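Local coordinates for probable outer membrane protein (Pseudomonas aeruginosa, PDB 3DWO) that probably carries hydrophobic compounds such as long-chain fatty acids across the outer membrane, as a beta-barrel channel of the OmpP1/FadL family, at residues A[205-210]-A[238-243]; A[270-275]-A[324-329]; A[276-281]-A[317-322]. All coordinates share one frame; numbering follows the deposited sequence.

Contacts 1 and 3 are both antiparallel and adjoin through strands 226-248 and 275-281, with centres 8 Å apart, but contact 1 is a regular barrel-hairpin pairing with three consecutive bridges, whereas contact 3 has a single bridge that gives way to water. Each is partly buried, greasy on the face that touches the same detergent molecule and charged or hydroxylated on the other. Contact 2 is different in kind. It is a small, buried patch with no direct hydrogen bond between its segments, joining the loop 270-275 to the bulged strand 324-329. Contact 3 nests inside the chain loop that contact 2 closes, and strands 316-321 and 324-330 form the small two-stranded sheet that ties these two together.

Contact 1: A[205-210]-A[238-243]; sequences VKVDNT and NKLKGH. With C8E ((hydroxyethyloxy)tri(ethyloxy)octane), chain D; C8E ((hydroxyethyloxy)tri(ethyloxy)octane), chain M.
Val207 and Leu240 make the tight part of this pairing. CG2 of Val207 presses on Leu240 CB at 3.3 Å, closer than usual for two carbons, and the two side chains cross at about a right angle. In Val207, CG1 is anti to the carbonyl carbon (chi1 -66°) and lies over the Gly242 backbone, which puts CG2 between the backbone N and the carbonyl carbon. Gly242 has no side chain; its CA lies 4.1 Å from the Val207 CA and makes a CA-H...O contact with Lys206 O. On the same apolar side a detergent chain lies against Val205 and Val207, its ether O15 3.3 Å from Val205 CG1.

The backbone frame is that of a barrel hairpin, strands 201-220 and 226-248. Lys206 with His243 and Asp208 with Lys241 are antiparallel hydrogen-bonded pairs, each with two N-H...O bonds, and Val207 with Gly242 is the non-hydrogen-bonded pair between them. Beyond the hairpin, strands 158-177 and 275-281 flank it.

The opposite face, with Lys206, Asp208, Lys241 and His243, is looser and wetter. A water donates to Asp208 OD2 at 2.5 Å and also to Lys241 O. Lys241 bends at chi4 to bring NZ back over its own strand, where it bonds Lys239 O at 2.8 Å and lies 3.1 Å from Asn209 OD1.

At the far end Asn209 ND2 donates to Asn238 OD1 at 2.6 Å. The bond is nearly straight (171°) and lies in the carbonyl plane, although the two amide planes are 35° apart. Asn238 ND2 in turn reaches Leu282 O. With OD1 and ND2 each committed, the Asn238 amide has its rotation fixed, and a buried polar group is satisfied just before the strand resumes at Lys239.

Contact 2: A[270-275]-A[324-329]; sequences LDLRMG and NTIVSI. With C8E ((hydroxyethyloxy)tri(ethyloxy)octane), chain C.
Ile326 meets the loop with both branches of its side chain. Its CD1 lies 3.7 Å from Asp271 O and 4.1 Å from Leu270 CD1, and its CG2 approaches Leu272 CD1 more loosely, at 4.3 Å. The reciprocal contact is made by Leu270, whose CD1 also sits 3.7 Å from the Ile326 carbonyl oxygen; Arg418 donates a hydrogen bond to that same oxygen and so holds the carbonyl. In Ile326 the CG2 branch is anti to the backbone N and CG1 is beside it (chi1 -70°), which sends the two branches to different leucines.

A detergent tail shares this first shell. Its terminal carbon C1 packs on Ile326 CG2 and on Val327 CG1, and further along the same alkyl chain Leu270 CD2 touches C6 at 3.8 Å and Leu272 CD2 touches C5. Four side chains from the two segments thus line part of one hydrocarbon tail, which agrees with an apolar pocket in a protein of the FadL family, although the ligand here is a detergent.

Ile326 and Val327 both stand opposite Leu319 in a classic beta bulge, and the chain turns a corner at Ile326, which is consistent with the outer part of its side chain reaching the loop. Outside the apolar patch a water accepts from Asp271 N at 2.8 Å and lies within bonding distance of Thr325 O, so it may link the segments.

In the outer shell Arg273 NE forms a salt bridge with Asp271 OD2 at 3.2 Å, and the backbone N of Arg273 is bound by the Tyr244 hydroxyl.

Contact 3: A[276-281]-A[317-322]; sequences ASASAR and LTLKSH. With C8E ((hydroxyethyloxy)tri(ethyloxy)octane), chain D; SO4 (sulfate ion), chain B.
Ser279 and Lys320 hold the strands together with a pair of backbone bonds, Ser279 N to Lys320 O and Lys320 N to Ser279 O, both 2.9 Å. This single antiparallel bridge is reinforced by a side chain: Ser321 OG donates to Ser277 O at 3.0 Å, and its anti placement against the backbone N (chi1 -177°) aims it across the gap.

Further along, direct bonds give way to water. One water accepts from Arg281 N and donates to Thr318 O at 2.6 Å, and a second accepts from Thr318 N while donating to Arg281 O, so the strands splay here and solvent bridges them. Thr318 OG1 turns to Ser328 instead.

A sulfate, probably from the crystallisation liquor, lies at the same end. Arg281 NH1 donates to its O3 at 2.7 Å, with O3 at the edge of the guanidinium and in its plane; Lys320 NZ adds a weak bond to O4. Asp283 forms a salt bridge with Arg281 NH2.

Packing is mostly on the other face. Leu319 CD1 touches Ala278 CB at 3.7 Å, and Leu317 CD1 lies 3.6 Å from C17 of the detergent, with Ala280 CB beside C16. Small alanines on one strand thus meet leucines on the other, an apolar surface whose closest detergent contacts are to ether-chain carbons, while the positive groups of Arg281 and Lys320 probably favour an anion on the opposite face.

Contact 1: A[205-210]-A[238-243]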
loop_
_atom_site.group_PDB
_atom_site.type_symbol
_atom_site.label_atom_id
_atom_site.label_comp_id
_atom_site.label_asym_id
_atom_site.label_seq_id
_atom_site.Cartn_x
_atom_site.Cartn_y
_atom_site.Cartn_z
ATOM N N VAL A 205 13.372 8.715 -8.529
ATOM C CA VAL A 205 12.900 9.607 -7.477
ATOM C C VAL A 205 12.930 8.877 -6.138
ATOM O O VAL A 205 12.340 7.804 -5.989
ATOM C CB VAL A 205 11.449 10.090 -7.759
ATOM C CG1 VAL A 205 11.056 11.181 -6.770
ATOM C CG2 VAL A 205 11.341 10.596 -9.189
ATOM N N LYS A 206 13.622 9.465 -5.169
ATOM C CA LYS A 206 13.747 8.880 -3.836
ATOM C C LYS A 206 13.326 9.937 -2.824
ATOM O O LYS A 206 13.969 10.978 -2.697
ATOM C CB LYS A 206 15.196 8.452 -3.585
ATOM C CG LYS A 206 15.456 7.972 -2.174
ATOM C CD LYS A 206 15.138 6.502 -2.014
ATOM C CE LYS A 206 16.290 5.644 -2.524
ATOM N NZ LYS A 206 17.526 5.827 -1.697
ATOM N N VAL A 207 12.246 9.666 -2.101
ATOM C CA VAL A 207 11.726 10.619 -1.133
ATOM C C VAL A 207 11.304 9.941 0.159
ATOM O O VAL A 207 11.044 8.739 0.183
ATOM C CB VAL A 207 10.526 11.386 -1.732
ATOM C CG1 VAL A 207 11.002 12.262 -2.900
ATOM C CG2 VAL A 207 9.464 10.394 -2.236
ATOM N N ASP A 208 11.230 10.729 1.229
ATOM C CA ASP A 208 10.871 10.224 2.550
ATOM C C ASP A 208 10.181 11.327 3.346
ATOM O O ASP A 208 10.308 12.506 3.020
ATOM C CB ASP A 208 12.136 9.807 3.310
ATOM C CG ASP A 208 12.979 8.799 2.543
ATOM O OD1 ASP A 208 12.684 7.588 2.630
ATOM O OD2 ASP A 208 13.937 9.215 1.848
ATOM N N ASN A 209 9.463 10.935 4.394
ATOM C CA ASN A 209 8.787 11.900 5.251
ATOM C C ASN A 209 8.269 11.288 6.545
ATOM O O ASN A 209 7.871 10.123 6.590
ATOM C CB ASN A 209 7.608 12.565 4.531
ATOM C CG ASN A 209 6.974 13.671 5.366
ATOM O OD1 ASN A 209 7.639 14.638 5.723
ATOM N ND2 ASN A 209 5.689 13.525 5.690
ATOM N N THR A 210 8.272 12.101 7.593
ATOM C CA THR A 210 7.779 11.695 8.900
ATOM C C THR A 210 6.752 12.744 9.313
ATOM O O THR A 210 7.049 13.941 9.303
ATOM C CB THR A 210 8.915 11.658 9.944
ATOM O OG1 THR A 210 9.902 10.702 9.536
ATOM C CG2 THR A 210 8.371 11.256 11.314
ATOM N N ASN A 238 1.044 13.964 4.089
ATOM C CA ASN A 238 2.354 13.361 3.929
ATOM C C ASN A 238 3.075 13.836 2.660
ATOM O O ASN A 238 2.918 13.257 1.583
ATOM C CB ASN A 238 2.129 11.841 3.928
ATOM C CG ASN A 238 3.404 11.042 4.047
ATOM O OD1 ASN A 238 4.392 11.483 4.640
ATOM N ND2 ASN A 238 3.378 9.835 3.499
ATOM N N LYS A 239 3.861 14.900 2.801
ATOM C CA LYS A 239 4.618 15.450 1.686
ATOM C C LYS A 239 6.014 14.844 1.703
ATOM O O LYS A 239 6.840 15.190 2.550
ATOM C CB LYS A 239 4.712 16.970 1.809
ATOM C CG LYS A 239 5.536 17.645 0.723
ATOM C CD LYS A 239 5.441 19.160 0.867
ATOM C CE LYS A 239 6.271 19.892 -0.171
ATOM N NZ LYS A 239 6.141 21.371 -0.002
ATOM N N LEU A 240 6.268 13.932 0.770
ATOM C CA LEU A 240 7.560 13.267 0.676
ATOM C C LEU A 240 8.602 14.216 0.093
ATOM O O LEU A 240 8.326 14.968 -0.848
ATOM C CB LEU A 240 7.435 12.010 -0.196
ATOM C CG LEU A 240 6.791 10.753 0.409
ATOM C CD1 LEU A 240 5.617 11.103 1.298
ATOM C CD2 LEU A 240 6.352 9.831 -0.722
ATOM N N LYS A 241 9.800 14.179 0.663
ATOM C CA LYS A 241 10.878 15.039 0.214
ATOM C C LYS A 241 12.140 14.227 0.001
ATOM O O LYS A 241 12.400 13.265 0.723
ATOM C CB LYS A 241 11.130 16.141 1.246
ATOM C CG LYS A 241 9.878 16.946 1.576
ATOM C CD LYS A 241 10.144 17.966 2.662
ATOM C CE LYS A 241 8.850 18.364 3.350
ATOM N NZ LYS A 241 8.173 17.193 3.998
ATOM N N GLY A 242 12.920 14.635 -0.992
ATOM C CA GLY A 242 14.149 13.939 -1.319
ATOM C C GLY A 242 14.799 14.512 -2.572
ATOM O O GLY A 242 14.999 15.725 -2.673
ATOM N N HIS A 243 15.112 13.646 -3.532
ATOM C CA HIS A 243 15.775 14.066 -4.767
ATOM C C HIS A 243 15.349 13.210 -5.948
ATOM O O HIS A 243 14.694 12.183 -5.783
ATOM C CB HIS A 243 17.297 13.913 -4.625
ATOM C CG HIS A 243 17.852 14.503 -3.367
ATOM N ND1 HIS A 243 18.272 15.813 -3.279
ATOM C CD2 HIS A 243 18.002 13.976 -2.127
ATOM C CE1 HIS A 243 18.654 16.069 -2.039
ATOM N NE2 HIS A 243 18.499 14.972 -1.321
HETATM C C1 C8E D . -2.454 2.752 -10.117
HETATM C C2 C8E D . -1.086 3.215 -9.914
HETATM C C3 C8E D . -0.908 4.193 -8.849
HETATM C C4 C8E D . 0.518 4.449 -8.739
HETATM C C5 C8E D . 0.801 5.018 -7.398
HETATM C C6 C8E D . 2.206 4.858 -7.072
HETATM C C7 C8E D . 2.352 5.902 -6.072
HETATM C C8 C8E D . 3.238 5.417 -4.987
HETATM O O9 C8E D . 4.364 6.088 -4.440
HETATM C C10 C8E D . 5.448 6.408 -5.290
HETATM C C11 C8E D . 6.451 7.104 -4.424
HETATM O O12 C8E D . 6.307 8.531 -4.528
HETATM C C13 C8E D . 7.415 9.238 -5.166
HETATM C C14 C8E D . 7.621 9.440 -6.701
HETATM O O15 C8E D . 7.885 10.634 -7.496
HETATM C C16 C8E D . 6.669 11.260 -7.957
HETATM C C17 C8E D . 6.170 10.768 -9.329
HETATM O O18 C8E D . 6.998 10.038 -10.259
HETATM C C19 C8E D . 7.712 10.894 -11.192
HETATM C C20 C8E D . 7.591 10.753 -12.754
HETATM O O21 C8E D . 8.552 9.952 -13.459
HETATM C C1 C8E M . 4.752 17.921 9.866
HETATM C C2 C8E M . 5.389 16.686 10.301
HETATM C C3 C8E M . 6.369 16.830 11.356
HETATM C C4 C8E M . 6.563 15.515 11.942
HETATM C C5 C8E M . 7.060 15.682 13.333
HETATM C C6 C8E M . 6.150 15.039 14.254
HETATM C C7 C8E M . 5.677 16.190 14.997
HETATM C C8 C8E M . 5.324 15.732 16.358
HETATM O O9 C8E M . 4.069 15.244 16.808
HETATM C C10 C8E M . 2.932 16.099 16.728
HETATM C C11 C8E M . 1.792 15.286 17.262
HETATM O O12 C8E M . 1.793 15.259 18.705
HETATM O O HOH W 1 14.933 11.405 1.010
HETATM O O HOH W 2 3.999 16.292 5.816
#

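Contact 2: A[270-275]-A[324-329]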
loop_
_atom_site.group_PDB
_atom_site.type_symbol
_atom_site.label_atom_id
_atom_site.label_comp_id
_atom_site.label_asym_id
_atom_site.label_seq_id
_atom_site.Cartn_x
_atom_site.Cartn_y
_atom_site.Cartn_z
ATOM N N LEU A 270 9.004 24.401 -17.493
ATOM C CA LEU A 270 9.655 23.194 -17.020
ATOM C C LEU A 270 11.136 23.448 -16.772
ATOM O O LEU A 270 11.841 23.987 -17.631
ATOM C CB LEU A 270 9.492 22.058 -18.041
ATOM C CG LEU A 270 10.284 20.770 -17.768
ATOM C CD1 LEU A 270 9.867 20.178 -16.426
ATOM C CD2 LEU A 270 10.042 19.761 -18.887
ATOM N N ASP A 271 11.599 23.071 -15.587
ATOM C CA ASP A 271 13.009 23.220 -15.244
ATOM C C ASP A 271 13.582 21.846 -14.910
ATOM O O ASP A 271 13.724 21.487 -13.739
ATOM C CB ASP A 271 13.195 24.156 -14.047
ATOM C CG ASP A 271 14.606 24.085 -13.473
ATOM O OD1 ASP A 271 15.580 24.239 -14.248
ATOM O OD2 ASP A 271 14.742 23.868 -12.247
ATOM N N LEU A 272 13.909 21.080 -15.944
ATOM C CA LEU A 272 14.457 19.748 -15.754
ATOM C C LEU A 272 15.989 19.758 -15.768
ATOM O O LEU A 272 16.615 20.405 -16.613
ATOM C CB LEU A 272 13.933 18.810 -16.843
ATOM C CG LEU A 272 14.371 17.348 -16.728
ATOM C CD1 LEU A 272 13.726 16.729 -15.486
ATOM C CD2 LEU A 272 13.968 16.583 -17.980
ATOM N N ARG A 273 16.586 19.029 -14.831
ATOM C CA ARG A 273 18.040 18.952 -14.725
ATOM C C ARG A 273 18.463 17.490 -14.623
ATOM O O ARG A 273 17.612 16.597 -14.594
ATOM C CB ARG A 273 18.507 19.720 -13.486
ATOM C CG ARG A 273 18.026 21.167 -13.445
ATOM C CD ARG A 273 18.325 21.807 -12.097
ATOM N NE ARG A 273 17.819 23.173 -12.008
ATOM C CZ ARG A 273 17.895 23.932 -10.916
ATOM N NH1 ARG A 273 18.461 23.459 -9.811
ATOM N NH2 ARG A 273 17.407 25.167 -10.927
ATOM N N MET A 274 19.767 17.238 -14.567
ATOM C CA MET A 274 20.243 15.865 -14.466
ATOM C C MET A 274 20.000 15.333 -13.060
ATOM O O MET A 274 20.040 14.127 -12.828
ATOM C CB MET A 274 21.736 15.775 -14.824
ATOM C CG MET A 274 22.024 15.958 -16.311
ATOM S SD MET A 274 21.041 14.839 -17.367
ATOM C CE MET A 274 21.957 13.309 -17.177
ATOM N N GLY A 275 19.733 16.247 -12.135
ATOM C CA GLY A 275 19.474 15.883 -10.754
ATOM C C GLY A 275 19.115 17.118 -9.944
ATOM O O GLY A 275 19.624 18.198 -10.216
ATOM N N ASN A 324 8.112 23.823 -7.974
ATOM C CA ASN A 324 7.527 23.764 -9.308
ATOM C C ASN A 324 7.315 22.341 -9.793
ATOM O O ASN A 324 8.122 21.442 -9.525
ATOM C CB ASN A 324 8.407 24.522 -10.310
ATOM C CG ASN A 324 8.172 26.026 -10.273
ATOM O OD1 ASN A 324 7.532 26.547 -9.353
ATOM N ND2 ASN A 324 8.687 26.730 -11.272
ATOM N N THR A 325 6.222 22.146 -10.521
ATOM C CA THR A 325 5.881 20.831 -11.051
ATOM C C THR A 325 6.792 20.369 -12.178
ATOM O O THR A 325 7.060 21.105 -13.124
ATOM C CB THR A 325 4.413 20.807 -11.552
ATOM O OG1 THR A 325 3.530 20.867 -10.424
ATOM C CG2 THR A 325 4.122 19.532 -12.350
ATOM N N ILE A 326 7.292 19.146 -12.058
ATOM C CA ILE A 326 8.124 18.571 -13.103
ATOM C C ILE A 326 7.127 17.821 -13.984
ATOM O O ILE A 326 7.097 18.005 -15.202
ATOM C CB ILE A 326 9.165 17.595 -12.529
ATOM C CG1 ILE A 326 10.228 18.373 -11.745
ATOM C CG2 ILE A 326 9.813 16.807 -13.651
ATOM C CD1 ILE A 326 10.951 19.411 -12.561
ATOM N N VAL A 327 6.306 16.985 -13.353
ATOM C CA VAL A 327 5.268 16.242 -14.052
ATOM C C VAL A 327 4.179 15.848 -13.062
ATOM O O VAL A 327 4.463 15.509 -11.907
ATOM C CB VAL A 327 5.812 14.954 -14.752
ATOM C CG1 VAL A 327 6.338 13.961 -13.725
ATOM C CG2 VAL A 327 4.700 14.312 -15.583
ATOM N N SER A 328 2.929 15.928 -13.509
ATOM C CA SER A 328 1.791 15.556 -12.678
ATOM C C SER A 328 1.052 14.411 -13.376
ATOM O O SER A 328 0.635 14.540 -14.522
ATOM C CB SER A 328 0.856 16.750 -12.491
ATOM O OG SER A 328 -0.139 16.455 -11.527
ATOM N N ILE A 329 0.904 13.294 -12.680
ATOM C CA ILE A 329 0.238 12.121 -13.231
ATOM C C ILE A 329 -1.101 11.868 -12.530
ATOM O O ILE A 329 -1.150 11.589 -11.331
ATOM C CB ILE A 329 1.145 10.873 -13.082
ATOM C CG1 ILE A 329 2.493 11.146 -13.749
ATOM C CG2 ILE A 329 0.479 9.647 -13.714
ATOM C CD1 ILE A 329 3.525 10.055 -13.532
HETATM C C1 C8E C . 9.511 13.880 -15.976
HETATM C C2 C8E C . 9.271 14.832 -17.047
HETATM C C3 C8E C . 10.260 14.788 -18.114
HETATM C C4 C8E C . 9.964 15.889 -19.017
HETATM C C5 C8E C . 10.808 15.737 -20.222
HETATM C C6 C8E C . 10.461 16.739 -21.198
HETATM C C7 C8E C . 11.554 16.571 -22.142
HETATM C C8 C8E C . 11.394 17.585 -23.191
HETATM O O9 C8E C . 12.171 17.775 -24.358
HETATM C C10 C8E C . 13.552 18.049 -24.245
HETATM C C11 C8E C . 14.022 18.220 -25.651
HETATM O O12 C8E C . 14.955 17.202 -26.034
HETATM C C13 C8E C . 15.261 17.198 -27.450
HETATM C C14 C8E C . 16.270 16.263 -28.180
HETATM O O15 C8E C . 17.005 15.075 -27.750
HETATM C C16 C8E C . 18.280 15.443 -27.198
HETATM C C17 C8E C . 19.438 15.508 -28.208
HETATM O O18 C8E C . 20.579 16.376 -28.043
HETATM C C19 C8E C . 20.385 17.677 -28.658
HETATM C C20 C8E C . 21.246 18.945 -28.308
HETATM O O21 C8E C . 20.709 20.236 -28.619
HETATM O O HOH W 3 9.869 22.559 -13.504
#

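Contact 3: A[276-281]-A[317-322]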
loop_
_atom_site.group_PDB
_atom_site.type_symbol
_atom_site.label_atom_id
_atom_site.label_comp_id
_atom_site.label_asym_id
_atom_site.label_seq_id
_atom_site.Cartn_x
_atom_site.Cartn_y
_atom_site.Cartn_z
ATOM N N ALA A 276 18.238 16.972 -8.956
ATOM C CA ALA A 276 17.837 18.104 -8.131
ATOM C C ALA A 276 17.010 17.610 -6.954
ATOM O O ALA A 276 16.635 16.444 -6.903
ATOM C CB ALA A 276 17.019 19.097 -8.963
ATOM N N SER A 277 16.736 18.494 -6.003
ATOM C CA SER A 277 15.931 18.121 -4.845
ATOM C C SER A 277 14.500 17.958 -5.364
ATOM O O SER A 277 14.184 18.435 -6.455
ATOM C CB SER A 277 16.005 19.214 -3.777
ATOM O OG SER A 277 15.537 20.442 -4.293
ATOM N N ALA A 278 13.637 17.292 -4.600
ATOM C CA ALA A 278 12.274 17.064 -5.067
ATOM C C ALA A 278 11.287 16.744 -3.956
ATOM O O ALA A 278 11.674 16.436 -2.833
ATOM C CB ALA A 278 12.281 15.921 -6.075
ATOM N N SER A 279 10.004 16.802 -4.291
ATOM C CA SER A 279 8.947 16.480 -3.336
ATOM C C SER A 279 7.758 15.881 -4.082
ATOM O O SER A 279 7.650 16.004 -5.302
ATOM C CB SER A 279 8.496 17.731 -2.574
ATOM O OG SER A 279 7.812 18.627 -3.430
ATOM N N ALA A 280 6.871 15.229 -3.338
ATOM C CA ALA A 280 5.686 14.621 -3.904
ATOM C C ALA A 280 4.741 14.277 -2.762
ATOM O O ALA A 280 5.121 13.555 -1.839
ATOM C CB ALA A 280 6.062 13.353 -4.684
ATOM N N ARG A 281 3.522 14.807 -2.808
ATOM C CA ARG A 281 2.542 14.514 -1.767
ATOM C C ARG A 281 2.039 13.091 -1.957
ATOM O O ARG A 281 1.843 12.642 -3.085
ATOM C CB ARG A 281 1.331 15.453 -1.839
ATOM C CG ARG A 281 1.609 16.905 -1.508
ATOM C CD ARG A 281 0.342 17.572 -0.978
ATOM N NE ARG A 281 0.039 17.108 0.371
ATOM C CZ ARG A 281 0.529 17.663 1.474
ATOM N NH1 ARG A 281 1.338 18.716 1.388
ATOM N NH2 ARG A 281 0.232 17.155 2.665
ATOM N N LEU A 317 -0.318 12.048 -8.725
ATOM C CA LEU A 317 1.026 11.907 -8.181
ATOM C C LEU A 317 1.779 13.024 -8.874
ATOM O O LEU A 317 1.984 12.979 -10.088
ATOM C CB LEU A 317 1.647 10.559 -8.569
ATOM C CG LEU A 317 2.402 9.746 -7.504
ATOM C CD1 LEU A 317 3.390 8.824 -8.203
ATOM C CD2 LEU A 317 3.131 10.648 -6.529
ATOM N N THR A 318 2.190 14.032 -8.120
ATOM C CA THR A 318 2.890 15.135 -8.732
ATOM C C THR A 318 4.310 15.313 -8.240
ATOM O O THR A 318 4.548 15.562 -7.056
ATOM C CB THR A 318 2.133 16.445 -8.514
ATOM O OG1 THR A 318 0.779 16.279 -8.938
ATOM C CG2 THR A 318 2.772 17.567 -9.319
ATOM N N LEU A 319 5.259 15.185 -9.159
ATOM C CA LEU A 319 6.653 15.374 -8.806
ATOM C C LEU A 319 6.923 16.857 -8.921
ATOM O O LEU A 319 6.619 17.472 -9.941
ATOM C CB LEU A 319 7.580 14.620 -9.757
ATOM C CG LEU A 319 9.051 15.025 -9.595
ATOM C CD1 LEU A 319 9.531 14.678 -8.188
ATOM C CD2 LEU A 319 9.902 14.334 -10.646
ATOM N N LYS A 320 7.471 17.434 -7.863
ATOM C CA LYS A 320 7.800 18.844 -7.860
ATOM C C LYS A 320 9.275 18.995 -7.534
ATOM O O LYS A 320 9.885 18.114 -6.926
ATOM C CB LYS A 320 6.951 19.597 -6.830
ATOM C CG LYS A 320 5.469 19.677 -7.182
ATOM C CD LYS A 320 4.720 20.573 -6.199
ATOM C CE LYS A 320 3.240 20.651 -6.536
ATOM N NZ LYS A 320 2.475 21.482 -5.558
ATOM N N SER A 321 9.846 20.109 -7.968
ATOM C CA SER A 321 11.244 20.417 -7.723
ATOM C C SER A 321 11.298 21.919 -7.482
ATOM O O SER A 321 10.915 22.700 -8.353
ATOM C CB SER A 321 12.084 20.043 -8.939
ATOM O OG SER A 321 13.460 20.262 -8.689
ATOM N N HIS A 322 11.745 22.316 -6.295
ATOM C CA HIS A 322 11.827 23.729 -5.930
ATOM C C HIS A 322 10.445 24.377 -6.022
ATOM O O HIS A 322 10.301 25.492 -6.530
ATOM C CB HIS A 322 12.808 24.462 -6.851
ATOM C CG HIS A 322 14.187 23.887 -6.835
ATOM N ND1 HIS A 322 14.773 23.329 -7.950
ATOM C CD2 HIS A 322 15.085 23.753 -5.831
ATOM C CE1 HIS A 322 15.974 22.874 -7.633
ATOM N NE2 HIS A 322 16.187 23.119 -6.353
HETATM C C1 C8E D . -2.454 2.752 -10.117
HETATM C C2 C8E D . -1.086 3.215 -9.914
HETATM C C3 C8E D . -0.908 4.193 -8.849
HETATM C C4 C8E D . 0.518 4.449 -8.739
HETATM C C5 C8E D . 0.801 5.018 -7.398
HETATM C C6 C8E D . 2.206 4.858 -7.072
HETATM C C7 C8E D . 2.352 5.902 -6.072
HETATM C C8 C8E D . 3.238 5.417 -4.987
HETATM O O9 C8E D . 4.364 6.088 -4.440
HETATM C C10 C8E D . 5.448 6.408 -5.290
HETATM C C11 C8E D . 6.451 7.104 -4.424
HETATM O O12 C8E D . 6.307 8.531 -4.528
HETATM C C13 C8E D . 7.415 9.238 -5.166
HETATM C C14 C8E D . 7.621 9.440 -6.701
HETATM O O15 C8E D . 7.885 10.634 -7.496
HETATM C C16 C8E D . 6.669 11.260 -7.957
HETATM C C17 C8E D . 6.170 10.768 -9.329
HETATM O O18 C8E D . 6.998 10.038 -10.259
HETATM C C19 C8E D . 7.712 10.894 -11.192
HETATM C C20 C8E D . 7.591 10.753 -12.754
HETATM O O21 C8E D . 8.552 9.952 -13.459
HETATM S S SO4 B . 2.095 20.628 -2.135
HETATM O O1 SO4 B . 1.585 22.001 -2.322
HETATM O O2 SO4 B . 1.221 19.686 -2.860
HETATM O O3 SO4 B . 2.091 20.313 -0.695
HETATM O O4 SO4 B . 3.468 20.522 -2.666
HETATM O O HOH W 4 12.485 20.498 -3.996
HETATM O O HOH W 5 18.758 20.966 -6.351
HETATM O O HOH W 6 3.436 16.838 -5.017
HETATM O O HOH W 7 1.491 13.985 -5.539
#